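Local structure of split-Soret cytochrome c (Desulfovibrio desulfuricans, 1H21) at residues A[111-116]-A[143-148]; A[148-153]-A[168-173]. The protein carries two heme c groups per subunit, probably together with one [2Fe-2S] cluster, and may take part in electron transfer during sulfate reduction. All blocks are in the same frame, centred on the assembly; numbering follows the deposited sequence.

Contact 1: A[111-116]-A[143-148]. With HEC (heme c), chain H.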
ATOM      1  N   GLU A 111       3.039 -12.758   9.391  1.00 32.64           N
ATOM      2  CA  GLU A 111       3.622 -12.575  10.713  1.00 34.61           C
ATOM      3  C   GLU A 111       3.881 -11.093  10.979  1.00 34.48           C
ATOM      4  O   GLU A 111       3.538 -10.568  12.045  1.00 36.80           O
ATOM      5  CB  GLU A 111       4.923 -13.383  10.859  1.00 38.56           C
ATOM      6  CG  GLU A 111       5.832 -12.851  11.955  1.00 43.75           C
ATOM      7  CD  GLU A 111       6.585 -13.917  12.703  1.00 48.29           C
ATOM      8  OE1 GLU A 111       6.329 -15.119  12.483  1.00 51.35           O
ATOM      9  OE2 GLU A 111       7.435 -13.533  13.541  1.00 56.02           O
ATOM     10  N   LEU A 112       4.496 -10.419  10.015  1.00 32.04           N
ATOM     11  CA  LEU A 112       4.782  -9.001  10.145  1.00 29.73           C
ATOM     12  C   LEU A 112       3.496  -8.200  10.392  1.00 28.54           C
ATOM     13  O   LEU A 112       3.428  -7.427  11.348  1.00 28.89           O
ATOM     14  CB  LEU A 112       5.494  -8.511   8.885  1.00 27.71           C
ATOM     15  CG  LEU A 112       5.869  -7.043   8.856  1.00 23.67           C
ATOM     16  CD1 LEU A 112       6.754  -6.717  10.062  1.00 24.39           C
ATOM     17  CD2 LEU A 112       6.562  -6.754   7.523  1.00 23.34           C
ATOM     18  N   PHE A 113       2.468  -8.439   9.575  1.00 27.34           N
ATOM     19  CA  PHE A 113       1.182  -7.743   9.690  1.00 27.32           C
ATOM     20  C   PHE A 113       0.342  -8.097  10.939  1.00 29.01           C
ATOM     21  O   PHE A 113      -0.180  -7.195  11.591  1.00 29.51           O
ATOM     22  CB  PHE A 113       0.357  -7.915   8.407  1.00 25.72           C
ATOM     23  CG  PHE A 113       0.859  -7.101   7.234  1.00 25.93           C
ATOM     24  CD1 PHE A 113       2.140  -6.544   7.236  1.00 26.13           C
ATOM     25  CD2 PHE A 113       0.055  -6.902   6.123  1.00 26.16           C
ATOM     26  CE1 PHE A 113       2.611  -5.805   6.153  1.00 22.53           C
ATOM     27  CE2 PHE A 113       0.517  -6.163   5.033  1.00 25.12           C
ATOM     28  CZ  PHE A 113       1.799  -5.617   5.052  1.00 25.65           C
ATOM     29  N   ARG A 114       0.201  -9.385  11.270  1.00 31.09           N
ATOM     30  CA  ARG A 114      -0.560  -9.809  12.462  1.00 28.06           C
ATOM     31  C   ARG A 114       0.128  -9.291  13.729  1.00 32.95           C
ATOM     32  O   ARG A 114      -0.526  -8.874  14.690  1.00 36.01           O
ATOM     33  CB  ARG A 114      -0.668 -11.328  12.514  1.00 22.60           C
ATOM     34  CG  ARG A 114      -1.573 -11.893  11.455  1.00 25.64           C
ATOM     35  CD  ARG A 114      -1.556 -13.398  11.395  1.00 28.45           C
ATOM     36  NE  ARG A 114      -2.284 -13.871  10.217  1.00 37.93           N
ATOM     37  CZ  ARG A 114      -2.214 -15.101   9.704  1.00 41.99           C
ATOM     38  NH1 ARG A 114      -1.440 -16.034  10.253  1.00 41.60           N
ATOM     39  NH2 ARG A 114      -2.952 -15.400   8.643  1.00 46.40           N
ATOM     40  N   TRP A 115       1.456  -9.266  13.698  1.00 32.55           N
ATOM     41  CA  TRP A 115       2.231  -8.791  14.822  1.00 33.09           C
ATOM     42  C   TRP A 115       1.889  -7.332  15.052  1.00 36.10           C
ATOM     43  O   TRP A 115       1.599  -6.925  16.185  1.00 39.89           O
ATOM     44  CB  TRP A 115       3.726  -8.962  14.526  1.00 34.17           C
ATOM     45  CG  TRP A 115       4.636  -8.134  15.400  1.00 36.45           C
ATOM     46  CD1 TRP A 115       5.046  -8.421  16.675  1.00 34.51           C
ATOM     47  CD2 TRP A 115       5.221  -6.865  15.065  1.00 35.07           C
ATOM     48  NE1 TRP A 115       5.847  -7.402  17.153  1.00 35.45           N
ATOM     49  CE2 TRP A 115       5.967  -6.436  16.185  1.00 32.88           C
ATOM     50  CE3 TRP A 115       5.178  -6.051  13.928  1.00 34.09           C
ATOM     51  CZ2 TRP A 115       6.662  -5.232  16.202  1.00 31.62           C
ATOM     52  CZ3 TRP A 115       5.868  -4.853  13.946  1.00 34.26           C
ATOM     53  CH2 TRP A 115       6.602  -4.453  15.077  1.00 35.71           C
ATOM     54  N   TYR A 116       1.906  -6.560  13.962  1.00 35.86           N
ATOM     55  CA  TYR A 116       1.608  -5.132  14.014  1.00 34.67           C
ATOM     56  C   TYR A 116       0.229  -4.834  14.600  1.00 35.87           C
ATOM     57  O   TYR A 116       0.099  -3.954  15.457  1.00 36.22           O
ATOM     58  CB  TYR A 116       1.739  -4.475  12.635  1.00 29.73           C
ATOM     59  CG  TYR A 116       1.566  -2.978  12.681  1.00 26.89           C
ATOM     60  CD1 TYR A 116       2.645  -2.139  12.936  1.00 29.48           C
ATOM     61  CD2 TYR A 116       0.312  -2.398  12.502  1.00 29.16           C
ATOM     62  CE1 TYR A 116       2.481  -0.762  13.018  1.00 28.50           C
ATOM     63  CE2 TYR A 116       0.136  -1.028  12.577  1.00 25.70           C
ATOM     64  CZ  TYR A 116       1.222  -0.214  12.838  1.00 30.66           C
ATOM     65  OH  TYR A 116       1.054   1.153  12.937  1.00 35.55           O
ATOM     66  N   ASP A 143      -4.723  -2.687  15.875  1.00 34.19           N
ATOM     67  CA  ASP A 143      -5.654  -3.706  15.384  1.00 33.01           C
ATOM     68  C   ASP A 143      -5.922  -3.413  13.899  1.00 30.13           C
ATOM     69  O   ASP A 143      -6.919  -3.837  13.319  1.00 27.64           O
ATOM     70  CB  ASP A 143      -6.953  -3.733  16.200  1.00 38.63           C
ATOM     71  CG  ASP A 143      -7.882  -4.915  15.820  1.00 41.77           C
ATOM     72  OD1 ASP A 143      -7.405  -5.972  15.338  1.00 39.17           O
ATOM     73  OD2 ASP A 143      -9.109  -4.786  16.031  1.00 49.55           O
ATOM     74  N   SER A 144      -4.999  -2.671  13.291  1.00 31.25           N
ATOM     75  CA  SER A 144      -5.101  -2.301  11.891  1.00 32.49           C
ATOM     76  C   SER A 144      -3.744  -1.989  11.306  1.00 31.66           C
ATOM     77  O   SER A 144      -2.915  -1.317  11.905  1.00 34.48           O
ATOM     78  CB  SER A 144      -6.034  -1.093  11.676  1.00 37.99           C
ATOM     79  OG  SER A 144      -6.103  -0.683  10.300  1.00 35.34           O
ATOM     80  N   VAL A 145      -3.567  -2.484  10.096  1.00 30.10           N
ATOM     81  CA  VAL A 145      -2.379  -2.329   9.300  1.00 27.49           C
ATOM     82  C   VAL A 145      -2.514  -1.022   8.492  1.00 27.45           C
ATOM     83  O   VAL A 145      -1.538  -0.508   7.926  1.00 29.83           O
ATOM     84  CB  VAL A 145      -2.291  -3.599   8.434  1.00 28.30           C
ATOM     85  CG1 VAL A 145      -1.811  -3.313   7.065  1.00 39.93           C
ATOM     86  CG2 VAL A 145      -1.425  -4.634   9.133  1.00 29.27           C
ATOM     87  N   LEU A 146      -3.712  -0.441   8.546  1.00 27.87           N
ATOM     88  CA  LEU A 146      -4.031   0.788   7.839  1.00 26.69           C
ATOM     89  C   LEU A 146      -3.659   2.010   8.651  1.00 26.86           C
ATOM     90  O   LEU A 146      -4.057   2.121   9.801  1.00 28.26           O
ATOM     91  CB  LEU A 146      -5.524   0.816   7.511  1.00 22.64           C
ATOM     92  CG  LEU A 146      -6.015  -0.268   6.546  1.00 26.68           C
ATOM     93  CD1 LEU A 146      -7.492  -0.080   6.259  1.00 19.47           C
ATOM     94  CD2 LEU A 146      -5.178  -0.228   5.252  1.00 18.01           C
ATOM     95  N   CYS A 147      -2.893   2.911   8.039  1.00 29.16           N
ATOM     96  CA  CYS A 147      -2.431   4.168   8.633  1.00 31.05           C
ATOM     97  C   CYS A 147      -3.541   5.053   9.219  1.00 31.62           C
ATOM     98  O   CYS A 147      -3.379   5.644  10.287  1.00 32.42           O
ATOM     99  CB  CYS A 147      -1.710   4.965   7.554  1.00 35.98           C
ATOM    100  SG  CYS A 147      -0.187   5.711   8.025  1.00 52.11           S
ATOM    101  N   HIS A 148      -4.656   5.183   8.502  1.00 33.21           N
ATOM    102  CA  HIS A 148      -5.758   6.005   8.989  1.00 32.13           C
ATOM    103  C   HIS A 148      -6.236   5.528  10.335  1.00 32.04           C
ATOM    104  O   HIS A 148      -6.405   6.334  11.246  1.00 35.66           O
ATOM    105  CB  HIS A 148      -6.975   6.017   8.060  1.00 31.16           C
ATOM    106  CG  HIS A 148      -8.177   6.665   8.689  1.00 29.16           C
ATOM    107  ND1 HIS A 148      -8.267   8.008   8.969  1.00 28.12           N
ATOM    108  CD2 HIS A 148      -9.301   6.113   9.209  1.00 27.20           C
ATOM    109  CE1 HIS A 148      -9.401   8.219   9.645  1.00 25.40           C
ATOM    110  NE2 HIS A 148     -10.073   7.100   9.819  1.00 24.54           N
TER
HETATM  111 FE   HEC H1249     -12.042   6.995  10.022  1.00 31.46          FE
HETATM  112  CHA HEC H1249     -11.166   6.284  13.173  1.00 26.28           C
HETATM  113  CHB HEC H1249     -12.382  10.334  10.844  1.00 25.40           C
HETATM  114  CHC HEC H1249     -12.287   7.777   6.721  1.00 27.13           C
HETATM  115  CHD HEC H1249     -12.509   3.740   9.310  1.00 27.57           C
HETATM  116  NA  HEC H1249     -11.872   8.026  11.697  1.00 25.50           N
HETATM  117  C1A HEC H1249     -11.333   7.591  12.881  1.00 26.00           C
HETATM  118  C2A HEC H1249     -11.092   8.668  13.823  1.00 29.21           C
HETATM  119  C3A HEC H1249     -11.591   9.821  13.208  1.00 30.35           C
HETATM  120  C4A HEC H1249     -12.074   9.402  11.880  1.00 30.27           C
HETATM  121  CMA HEC H1249     -11.569  11.262  13.724  1.00 28.23           C
HETATM  122  CAA HEC H1249     -10.478   8.553  15.231  1.00 26.99           C
HETATM  123  CBA HEC H1249     -11.501   8.353  16.350  1.00 28.75           C
HETATM  124  CGA HEC H1249     -11.895   6.904  16.605  1.00 29.83           C
HETATM  125  O1A HEC H1249     -13.104   6.594  16.654  1.00 30.58           O
HETATM  126  O2A HEC H1249     -10.989   6.078  16.807  1.00 34.30           O
HETATM  127  NB  HEC H1249     -12.346   8.707   8.997  1.00 22.81           N
HETATM  128  C1B HEC H1249     -12.504  10.000   9.491  1.00 23.18           C
HETATM  129  C2B HEC H1249     -12.591  10.996   8.403  1.00 26.34           C
HETATM  130  C3B HEC H1249     -12.424  10.264   7.238  1.00 27.35           C
HETATM  131  C4B HEC H1249     -12.329   8.856   7.624  1.00 24.27           C
HETATM  132  CMB HEC H1249     -12.860  12.518   8.521  1.00 17.64           C
HETATM  133  CAB HEC H1249     -12.378  10.777   5.930  1.00 29.36           C
HETATM  134  CBB HEC H1249     -11.371  11.767   5.552  1.00 31.21           C
HETATM  135  NC  HEC H1249     -12.232   5.918   8.370  1.00 25.89           N
HETATM  136  C1C HEC H1249     -12.258   6.407   7.069  1.00 27.88           C
HETATM  137  C2C HEC H1249     -12.332   5.300   6.130  1.00 30.05           C
HETATM  138  C3C HEC H1249     -12.379   4.097   6.848  1.00 25.00           C
HETATM  139  C4C HEC H1249     -12.360   4.544   8.229  1.00 24.27           C
HETATM  140  CMC HEC H1249     -12.454   5.481   4.600  1.00 27.05           C
HETATM  141  CAC HEC H1249     -12.611   2.792   6.337  1.00 25.76           C
HETATM  142  CBC HEC H1249     -11.713   2.029   5.432  1.00 12.50           C
HETATM  143  ND  HEC H1249     -11.982   5.410  11.077  1.00 28.72           N
HETATM  144  C1D HEC H1249     -12.327   4.144  10.663  1.00 31.88           C
HETATM  145  C2D HEC H1249     -12.113   3.203  11.736  1.00 29.68           C
HETATM  146  C3D HEC H1249     -11.628   3.858  12.800  1.00 31.44           C
HETATM  147  C4D HEC H1249     -11.540   5.248  12.368  1.00 28.84           C
HETATM  148  CMD HEC H1249     -12.344   1.719  11.651  1.00 28.26           C
HETATM  149  CAD HEC H1249     -11.274   3.232  14.161  1.00 30.55           C
HETATM  150  CBD HEC H1249     -12.439   3.293  15.137  1.00 36.50           C
HETATM  151  CGD HEC H1249     -12.091   2.713  16.502  1.00 42.44           C
HETATM  152  O1D HEC H1249     -11.381   3.389  17.292  1.00 35.94           O
HETATM  153  O2D HEC H1249     -12.523   1.564  16.772  1.00 42.50           O
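Val145 sets its two methyl groups against Phe113, and this is the tightest apolar part of the contact. CG2 lies 3.8 Å from Phe113 CB and CG1 reaches over one face of the ring, 4.2 Å from Phe113 CD2; the two side chains cross at about a right angle. A compact branched residue suits this place: one methyl meets the root of the phenyl group and the other its face. Leu89 of helix 87-99 packs on both partners, and Trp82 of the second subunit meets the Phe113 ring edge-to-face.

Tyr116 packs less closely on Val145, its CD2 staying 4.4 Å from Val145 CG2. Its CG stands anti to the backbone N (chi1 -175°), which carries the ring out to Ser144. There the carbonyl oxygen of Ser144 lies in the ring plane at the edge, 3.1 Å from Tyr116 CE2, a polar C-H approach; the same oxygen is hydrogen-bonded to Ser142 OG. The phenol oxygen is hydrogen-bonded to Ser150 OG. On the looser side the partly exposed Asp143 carboxylate points away from 111-116, although its backbone is bonded to Glu117.

Ser144 OG accepts the backbone N-H of Leu146 at 3.0 Å, an ST turn leading to Leu146 as N-cap of helix 147-158. Two residues on, His148 NE2 binds the heme iron at 2.0 Å, opposite His233 of the second subunit. Buried apolar packing, a carbonyl at a ring edge and one ST turn are consistent with a well-ordered lead-in to Cys147, probably a cluster ligand, and His148.

Contact 2: A[148-153]-A[168-173]. Unlike the reference sequence in segment 168-173: Cys171 (reference Ala). With HEC (heme c), chain H.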
ATOM      1  N   HIS A 148      -4.656   5.183   8.502  1.00 33.21           N
ATOM      2  CA  HIS A 148      -5.758   6.005   8.989  1.00 32.13           C
ATOM      3  C   HIS A 148      -6.236   5.528  10.335  1.00 32.04           C
ATOM      4  O   HIS A 148      -6.405   6.334  11.246  1.00 35.66           O
ATOM      5  CB  HIS A 148      -6.975   6.017   8.060  1.00 31.16           C
ATOM      6  CG  HIS A 148      -8.177   6.665   8.689  1.00 29.16           C
ATOM      7  ND1 HIS A 148      -8.267   8.008   8.969  1.00 28.12           N
ATOM      8  CD2 HIS A 148      -9.301   6.113   9.209  1.00 27.20           C
ATOM      9  CE1 HIS A 148      -9.401   8.219   9.645  1.00 25.40           C
ATOM     10  NE2 HIS A 148     -10.073   7.100   9.819  1.00 24.54           N
ATOM     11  N   ILE A 149      -6.505   4.229  10.431  1.00 26.92           N
ATOM     12  CA  ILE A 149      -6.977   3.617  11.666  1.00 27.81           C
ATOM     13  C   ILE A 149      -5.952   3.627  12.800  1.00 30.30           C
ATOM     14  O   ILE A 149      -6.279   3.904  13.942  1.00 34.73           O
ATOM     15  CB  ILE A 149      -7.440   2.186  11.413  1.00 26.09           C
ATOM     16  CG1 ILE A 149      -8.585   2.211  10.407  1.00 26.53           C
ATOM     17  CG2 ILE A 149      -7.940   1.555  12.705  1.00 29.53           C
ATOM     18  CD1 ILE A 149      -9.217   0.896  10.189  1.00 28.41           C
ATOM     19  N   SER A 150      -4.720   3.288  12.471  1.00 33.63           N
ATOM     20  CA  SER A 150      -3.626   3.259  13.429  1.00 35.26           C
ATOM     21  C   SER A 150      -3.400   4.659  14.031  1.00 37.97           C
ATOM     22  O   SER A 150      -3.498   4.850  15.255  1.00 38.64           O
ATOM     23  CB  SER A 150      -2.357   2.757  12.708  1.00 32.80           C
ATOM     24  OG  SER A 150      -1.199   2.795  13.521  1.00 35.29           O
ATOM     25  N   VAL A 151      -3.135   5.643  13.174  1.00 38.27           N
ATOM     26  CA  VAL A 151      -2.878   7.002  13.641  1.00 40.19           C
ATOM     27  C   VAL A 151      -4.086   7.709  14.281  1.00 38.91           C
ATOM     28  O   VAL A 151      -4.005   8.153  15.423  1.00 39.65           O
ATOM     29  CB  VAL A 151      -2.270   7.889  12.506  1.00 42.40           C
ATOM     30  CG1 VAL A 151      -2.042   9.312  13.007  1.00 37.30           C
ATOM     31  CG2 VAL A 151      -0.944   7.286  12.002  1.00 42.12           C
ATOM     32  N   SER A 152      -5.199   7.799  13.556  1.00 37.93           N
ATOM     33  CA  SER A 152      -6.399   8.469  14.060  1.00 37.75           C
ATOM     34  C   SER A 152      -6.870   7.999  15.442  1.00 39.66           C
ATOM     35  O   SER A 152      -7.175   8.828  16.302  1.00 39.30           O
ATOM     36  CB  SER A 152      -7.528   8.373  13.030  1.00 33.59           C
ATOM     37  OG  SER A 152      -7.094   8.905  11.790  1.00 30.64           O
ATOM     38  N   LYS A 153      -6.900   6.684  15.662  1.00 41.40           N
ATOM     39  CA  LYS A 153      -7.319   6.100  16.942  1.00 40.49           C
ATOM     40  C   LYS A 153      -6.364   6.549  18.067  1.00 41.04           C
ATOM     41  O   LYS A 153      -6.786   7.090  19.094  1.00 41.56           O
ATOM     42  CB  LYS A 153      -7.322   4.580  16.813  1.00 41.82           C
ATOM     43  CG  LYS A 153      -8.054   3.843  17.900  1.00 44.29           C
ATOM     44  CD  LYS A 153      -7.922   2.366  17.678  1.00 45.56           C
ATOM     45  CE  LYS A 153      -8.519   1.623  18.833  1.00 57.48           C
ATOM     46  NZ  LYS A 153      -8.260   0.163  18.699  1.00 65.74           N
ATOM     47  N   SER A 168       4.438  12.604  14.741  1.00 39.52           N
ATOM     48  CA  SER A 168       5.436  12.409  13.707  1.00 39.83           C
ATOM     49  C   SER A 168       6.637  11.700  14.365  1.00 41.80           C
ATOM     50  O   SER A 168       7.371  10.972  13.707  1.00 41.27           O
ATOM     51  CB  SER A 168       5.848  13.732  13.072  1.00 41.91           C
ATOM     52  OG  SER A 168       6.679  14.484  13.927  1.00 53.31           O
ATOM     53  N   GLU A 169       6.825  11.916  15.668  1.00 41.56           N
ATOM     54  CA  GLU A 169       7.893  11.247  16.404  1.00 38.75           C
ATOM     55  C   GLU A 169       7.445   9.794  16.508  1.00 37.23           C
ATOM     56  O   GLU A 169       8.213   8.874  16.251  1.00 40.08           O
ATOM     57  CB  GLU A 169       8.050  11.853  17.803  1.00 35.50           C
ATOM     58  CG  GLU A 169       9.105  11.174  18.690  1.00 35.43           C
ATOM     59  CD  GLU A 169      10.536  11.294  18.163  1.00 34.73           C
ATOM     60  OE1 GLU A 169      10.926  12.372  17.680  1.00 29.22           O
ATOM     61  OE2 GLU A 169      11.291  10.302  18.270  1.00 36.55           O
ATOM     62  N   ARG A 170       6.174   9.596  16.837  1.00 36.25           N
ATOM     63  CA  ARG A 170       5.595   8.261  16.954  1.00 34.66           C
ATOM     64  C   ARG A 170       5.753   7.456  15.668  1.00 36.69           C
ATOM     65  O   ARG A 170       6.209   6.312  15.712  1.00 40.35           O
ATOM     66  CB  ARG A 170       4.103   8.337  17.296  1.00 31.51           C
ATOM     67  CG  ARG A 170       3.392   6.980  17.299  1.00 32.16           C
ATOM     68  CD  ARG A 170       1.929   7.156  16.965  1.00 35.53           C
ATOM     69  NE  ARG A 170       1.166   5.910  16.909  1.00 33.95           N
ATOM     70  CZ  ARG A 170       0.634   5.420  15.789  1.00 38.53           C
ATOM     71  NH1 ARG A 170       0.797   6.062  14.628  1.00 42.65           N
ATOM     72  NH2 ARG A 170      -0.099   4.312  15.834  1.00 37.54           N
ATOM     73  N   CYS A 171       5.364   8.031  14.529  1.00 35.75           N
ATOM     74  CA  CYS A 171       5.474   7.292  13.278  1.00 37.39           C
ATOM     75  C   CYS A 171       6.928   6.973  12.958  1.00 34.40           C
ATOM     76  O   CYS A 171       7.232   5.884  12.459  1.00 33.18           O
ATOM     77  CB  CYS A 171       4.706   7.966  12.115  1.00 40.16           C
ATOM     78  SG  CYS A 171       2.848   7.678  12.163  1.00 45.95           S
ATOM     79  N   GLY A 172       7.827   7.845  13.405  1.00 34.37           N
ATOM     80  CA  GLY A 172       9.251   7.639  13.182  1.00 34.93           C
ATOM     81  C   GLY A 172       9.754   6.429  13.948  1.00 39.06           C
ATOM     82  O   GLY A 172      10.566   5.652  13.434  1.00 42.96           O
ATOM     83  N   ARG A 173       9.266   6.255  15.175  1.00 37.23           N
ATOM     84  CA  ARG A 173       9.665   5.128  16.003  1.00 35.21           C
ATOM     85  C   ARG A 173       9.021   3.850  15.501  1.00 34.98           C
ATOM     86  O   ARG A 173       9.653   2.792  15.518  1.00 39.56           O
ATOM     87  CB  ARG A 173       9.295   5.379  17.467  1.00 39.07           C
ATOM     88  CG  ARG A 173       9.940   6.657  18.026  1.00 43.16           C
ATOM     89  CD  ARG A 173       9.594   6.937  19.494  1.00 46.58           C
ATOM     90  NE  ARG A 173      10.075   8.263  19.911  1.00 50.21           N
ATOM     91  CZ  ARG A 173      10.271   8.648  21.174  1.00 50.16           C
ATOM     92  NH1 ARG A 173      10.027   7.809  22.180  1.00 42.89           N
ATOM     93  NH2 ARG A 173      10.688   9.891  21.426  1.00 46.40           N
TER
HETATM   94 FE   HEC H1249     -12.042   6.995  10.022  1.00 31.46          FE
HETATM   95  CHA HEC H1249     -11.166   6.284  13.173  1.00 26.28           C
HETATM   96  CHB HEC H1249     -12.382  10.334  10.844  1.00 25.40           C
HETATM   97  CHC HEC H1249     -12.287   7.777   6.721  1.00 27.13           C
HETATM   98  CHD HEC H1249     -12.509   3.740   9.310  1.00 27.57           C
HETATM   99  NA  HEC H1249     -11.872   8.026  11.697  1.00 25.50           N
HETATM  100  C1A HEC H1249     -11.333   7.591  12.881  1.00 26.00           C
HETATM  101  C2A HEC H1249     -11.092   8.668  13.823  1.00 29.21           C
HETATM  102  C3A HEC H1249     -11.591   9.821  13.208  1.00 30.35           C
HETATM  103  C4A HEC H1249     -12.074   9.402  11.880  1.00 30.27           C
HETATM  104  CMA HEC H1249     -11.569  11.262  13.724  1.00 28.23           C
HETATM  105  CAA HEC H1249     -10.478   8.553  15.231  1.00 26.99           C
HETATM  106  CBA HEC H1249     -11.501   8.353  16.350  1.00 28.75           C
HETATM  107  CGA HEC H1249     -11.895   6.904  16.605  1.00 29.83           C
HETATM  108  O1A HEC H1249     -13.104   6.594  16.654  1.00 30.58           O
HETATM  109  O2A HEC H1249     -10.989   6.078  16.807  1.00 34.30           O
HETATM  110  NB  HEC H1249     -12.346   8.707   8.997  1.00 22.81           N
HETATM  111  C1B HEC H1249     -12.504  10.000   9.491  1.00 23.18           C
HETATM  112  C2B HEC H1249     -12.591  10.996   8.403  1.00 26.34           C
HETATM  113  C3B HEC H1249     -12.424  10.264   7.238  1.00 27.35           C
HETATM  114  C4B HEC H1249     -12.329   8.856   7.624  1.00 24.27           C
HETATM  115  CMB HEC H1249     -12.860  12.518   8.521  1.00 17.64           C
HETATM  116  CAB HEC H1249     -12.378  10.777   5.930  1.00 29.36           C
HETATM  117  CBB HEC H1249     -11.371  11.767   5.552  1.00 31.21           C
HETATM  118  NC  HEC H1249     -12.232   5.918   8.370  1.00 25.89           N
HETATM  119  C1C HEC H1249     -12.258   6.407   7.069  1.00 27.88           C
HETATM  120  C2C HEC H1249     -12.332   5.300   6.130  1.00 30.05           C
HETATM  121  C3C HEC H1249     -12.379   4.097   6.848  1.00 25.00           C
HETATM  122  C4C HEC H1249     -12.360   4.544   8.229  1.00 24.27           C
HETATM  123  CMC HEC H1249     -12.454   5.481   4.600  1.00 27.05           C
HETATM  124  CAC HEC H1249     -12.611   2.792   6.337  1.00 25.76           C
HETATM  125  CBC HEC H1249     -11.713   2.029   5.432  1.00 12.50           C
HETATM  126  ND  HEC H1249     -11.982   5.410  11.077  1.00 28.72           N
HETATM  127  C1D HEC H1249     -12.327   4.144  10.663  1.00 31.88           C
HETATM  128  C2D HEC H1249     -12.113   3.203  11.736  1.00 29.68           C
HETATM  129  C3D HEC H1249     -11.628   3.858  12.800  1.00 31.44           C
HETATM  130  C4D HEC H1249     -11.540   5.248  12.368  1.00 28.84           C
HETATM  131  CMD HEC H1249     -12.344   1.719  11.651  1.00 28.26           C
HETATM  132  CAD HEC H1249     -11.274   3.232  14.161  1.00 30.55           C
HETATM  133  CBD HEC H1249     -12.439   3.293  15.137  1.00 36.50           C
HETATM  134  CGD HEC H1249     -12.091   2.713  16.502  1.00 42.44           C
HETATM  135  O1D HEC H1249     -11.381   3.389  17.292  1.00 35.94           O
HETATM  136  O2D HEC H1249     -12.523   1.564  16.772  1.00 42.50           O
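Arg170 spans the gap between helix 168-173 and helix 148-153, whose axes come no nearer than 11.7 Å and run at 135° to each other. Its CB points at the opposite helix, and CG lies anti to the backbone N (chi1 174°), with the chain extended as far as NE. From CB through NE no atom comes within 4.2 Å of 148-153; contact begins at CZ and its two terminal nitrogens. CZ stands 3.9 Å from Ser150 OG. NH1 comes obliquely upon the Val151 methyl CG2, at 3.4 Å, while NH2 gives a nearly straight bond to Ser150 OG (3.0 Å, 166°) almost in the guanidinium plane. A long chain ending in a flat cation suits this wide axis separation, and a small hydroxyl suits the receiving end, where Tyr116 is the second partner. Trp154 adds a cation-pi contact to Arg170.

Beside this bond Val151 CG2 also touches Cys171 SG at 3.8 Å; Cys171, alanine in the reference sequence, is probably a ligand of the iron-sulfur cluster.

Helix 147-158 thus lies between two different neighbours: His148, Ile149, Ser152 and Lys153 face a heme shared with the second subunit, while Ser150 and Val151 meet helix 165-192. That second helix in turn packs against helix 26-38, where Glu169, salt-bridged to Arg173, bonds to Tyr34.

In the fold
From the N terminus the chain first runs through helices 26-38, 44-60 and 87-99 before helix 102-118 opens contact 1. The 26 residues after segment 111-116, almost all without regular structure, return at 143-148, and contact 1 closes that long loop just as helix 147-158 starts. Contact 2 then closes a shorter connection of 14 residues, the end of one helix, a loop and the start of the next, bringing helix 165-192 back against helix 147-158. The two loops follow in series, neither nesting nor crossing, and share His148. A pair of hydroxyls bridges the two contacts, so helices 102-118 and 165-192 both bear on the helix that presents the heme ligand at the dimer interface.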